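Local coordinates for protein CDP-4-keto-6-deoxy-D-glucose-3-dehydrase (Yersinia pseudotuberculosis, PDB 3BB8) that probably uses pyridoxal 5'-phosphate to dehydrate CDP-4-keto-6-deoxy-D-glucose at C3, a step in making lipopolysaccharide sugars, at residues A[324-329]-A[428-433]. The protein carries 1 engineered substitution. Sequence-based numbering, arbitrary orientation.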
loop_
_atom_site.group_PDB
_atom_site.type_symbol
_atom_site.label_atom_id
_atom_site.label_comp_id
_atom_site.label_asym_id
_atom_site.label_seq_id
_atom_site.Cartn_x
_atom_site.Cartn_y
_atom_site.Cartn_z
ATOM N N LEU A 324 -37.790 2.176 13.700
ATOM C CA LEU A 324 -37.501 3.608 13.802
ATOM C C LEU A 324 -38.517 4.500 13.093
ATOM O O LEU A 324 -38.394 5.725 13.099
ATOM C CB LEU A 324 -36.105 3.888 13.237
ATOM C CG LEU A 324 -35.012 4.400 14.174
ATOM C CD1 LEU A 324 -35.112 3.747 15.528
ATOM C CD2 LEU A 324 -33.653 4.128 13.530
ATOM N N GLN A 325 -39.524 3.897 12.479
ATOM C CA GLN A 325 -40.516 4.696 11.782
ATOM C C GLN A 325 -41.299 5.550 12.785
ATOM O O GLN A 325 -41.993 6.492 12.410
ATOM C CB GLN A 325 -41.474 3.789 11.020
ATOM C CG GLN A 325 -42.127 4.481 9.843
ATOM C CD GLN A 325 -41.267 4.420 8.602
ATOM O OE1 GLN A 325 -41.519 5.119 7.624
ATOM N NE2 GLN A 325 -40.252 3.565 8.628
ATOM N N SER A 326 -41.174 5.213 14.063
ATOM C CA SER A 326 -41.870 5.928 15.121
ATOM C C SER A 326 -41.302 7.320 15.370
ATOM O O SER A 326 -41.925 8.138 16.049
ATOM C CB SER A 326 -41.801 5.124 16.412
ATOM O OG SER A 326 -40.458 4.946 16.815
ATOM N N CYS A 327 -40.120 7.587 14.823
ATOM C CA CYS A 327 -39.483 8.881 14.998
ATOM C C CYS A 327 -39.509 9.707 13.717
ATOM O O CYS A 327 -38.924 10.780 13.658
ATOM C CB CYS A 327 -38.041 8.686 15.446
ATOM S SG CYS A 327 -37.871 7.641 16.892
ATOM N N ALA A 328 -40.207 9.216 12.702
ATOM C CA ALA A 328 -40.277 9.905 11.419
ATOM C C ALA A 328 -40.487 11.421 11.484
ATOM O O ALA A 328 -40.170 12.126 10.521
ATOM C CB ALA A 328 -41.348 9.269 10.557
ATOM N N ASP A 329 -41.014 11.929 12.597
ATOM C CA ASP A 329 -41.243 13.377 12.730
ATOM C C ASP A 329 -39.976 14.177 13.029
ATOM O O ASP A 329 -39.910 15.375 12.752
ATOM C CB ASP A 329 -42.258 13.681 13.840
ATOM C CG ASP A 329 -43.687 13.370 13.438
ATOM O OD1 ASP A 329 -44.048 13.566 12.256
ATOM O OD2 ASP A 329 -44.456 12.946 14.324
ATOM N N LYS A 428 -33.605 3.791 22.630
ATOM C CA LYS A 428 -32.842 4.989 22.946
ATOM C C LYS A 428 -33.279 6.164 22.077
ATOM O O LYS A 428 -33.300 7.304 22.535
ATOM C CB LYS A 428 -31.346 4.722 22.801
ATOM C CG LYS A 428 -30.772 3.957 23.981
ATOM C CD LYS A 428 -31.023 4.729 25.259
ATOM C CE LYS A 428 -30.498 4.012 26.485
ATOM N NZ LYS A 428 -30.777 4.810 27.725
ATOM N N PHE A 429 -33.638 5.893 20.827
ATOM C CA PHE A 429 -34.096 6.964 19.957
ATOM C C PHE A 429 -35.444 7.452 20.490
ATOM O O PHE A 429 -35.701 8.656 20.567
ATOM C CB PHE A 429 -34.256 6.471 18.518
ATOM C CG PHE A 429 -33.060 6.735 17.645
ATOM C CD1 PHE A 429 -31.920 5.942 17.738
ATOM C CD2 PHE A 429 -33.076 7.781 16.722
ATOM C CE1 PHE A 429 -30.812 6.181 16.920
ATOM C CE2 PHE A 429 -31.972 8.029 15.902
ATOM C CZ PHE A 429 -30.839 7.226 16.001
ATOM N N GLU A 430 -36.300 6.504 20.863
ATOM C CA GLU A 430 -37.613 6.831 21.401
ATOM C C GLU A 430 -37.475 7.593 22.714
ATOM O O GLU A 430 -38.167 8.575 22.932
ATOM C CB GLU A 430 -38.434 5.556 21.589
ATOM C CG GLU A 430 -38.972 5.021 20.272
ATOM C CD GLU A 430 -39.524 3.614 20.378
ATOM O OE1 GLU A 430 -40.072 3.114 19.371
ATOM O OE2 GLU A 430 -39.403 3.006 21.459
ATOM N N GLU A 431 -36.562 7.152 23.569
ATOM C CA GLU A 431 -36.332 7.820 24.837
ATOM C C GLU A 431 -35.825 9.242 24.630
ATOM O O GLU A 431 -36.124 10.130 25.419
ATOM C CB GLU A 431 -35.293 7.069 25.660
ATOM C CG GLU A 431 -35.004 7.743 26.994
ATOM C CD GLU A 431 -33.849 7.112 27.748
ATOM O OE1 GLU A 431 -33.744 5.869 27.744
ATOM O OE2 GLU A 431 -33.057 7.865 28.359
ATOM N N PHE A 432 -35.053 9.455 23.570
ATOM C CA PHE A 432 -34.478 10.764 23.283
ATOM C C PHE A 432 -35.519 11.797 22.869
ATOM O O PHE A 432 -35.498 12.931 23.342
ATOM C CB PHE A 432 -33.423 10.638 22.170
ATOM C CG PHE A 432 -32.755 11.939 21.806
ATOM C CD1 PHE A 432 -31.705 12.435 22.567
ATOM C CD2 PHE A 432 -33.188 12.673 20.705
ATOM C CE1 PHE A 432 -31.089 13.645 22.239
ATOM C CE2 PHE A 432 -32.583 13.881 20.370
ATOM C CZ PHE A 432 -31.530 14.366 21.140
ATOM N N PHE A 433 -36.415 11.403 21.971
ATOM C CA PHE A 433 -37.440 12.307 21.477
ATOM C C PHE A 433 -38.702 12.267 22.335
ATOM O O PHE A 433 -39.743 12.797 21.946
ATOM C CB PHE A 433 -37.770 11.968 20.013
ATOM C CG PHE A 433 -36.635 12.241 19.052
ATOM C CD1 PHE A 433 -36.142 13.533 18.882
ATOM C CD2 PHE A 433 -36.045 11.205 18.333
ATOM C CE1 PHE A 433 -35.077 13.790 18.014
ATOM C CE2 PHE A 433 -34.978 11.448 17.462
ATOM C CZ PHE A 433 -34.492 12.743 17.303
#
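C327 makes the central apolar contact between the 3-10 turn that follows helix 293-323 and the last turn of helix 419-432. Its sulfur lies 4.1 Å from CB of F429, the SG-CB approach falling at the root of that side chain, and it also meets F433 obliquely, SG standing 4.3 Å from ring atom CD2. With SG beside the backbone N and anti to the carbonyl carbon (chi1 -53°), the side chain is directed at the helix and touches residues one turn apart. L324 adds a second apolar contact: its CD1 methyl comes within 4.1 Å of F429 CB, and the two side chains cross obliquely. I349 of strand 347-351 touches both L324 and F429, so the two segments share the cover of this small antiparallel sheet. F433, the first residue past the helix, stacks its ring on F330 and lies near a bound benzamidine.

The polar contact is a single hydrogen bond from S326 OG to E430 OE1, 3.2 Å long. The carboxylate is met on the anti lone pair of OE1, on the side away from its other oxygen, and the glutamate chain, extended beyond CG, carries it across to the turn. A323 O, within weak hydrogen-bonding range of S326 OG, competes with the carboxylate for the one hydroxyl proton.

Three buried residues, L324, C327 and F429, thus join the two segments mainly through apolar packing, while one hydroxyl-to-carboxylate hydrogen bond at the more exposed margin, with the glutamate presumably charged, ties the turn to the helix without an ion pair between them.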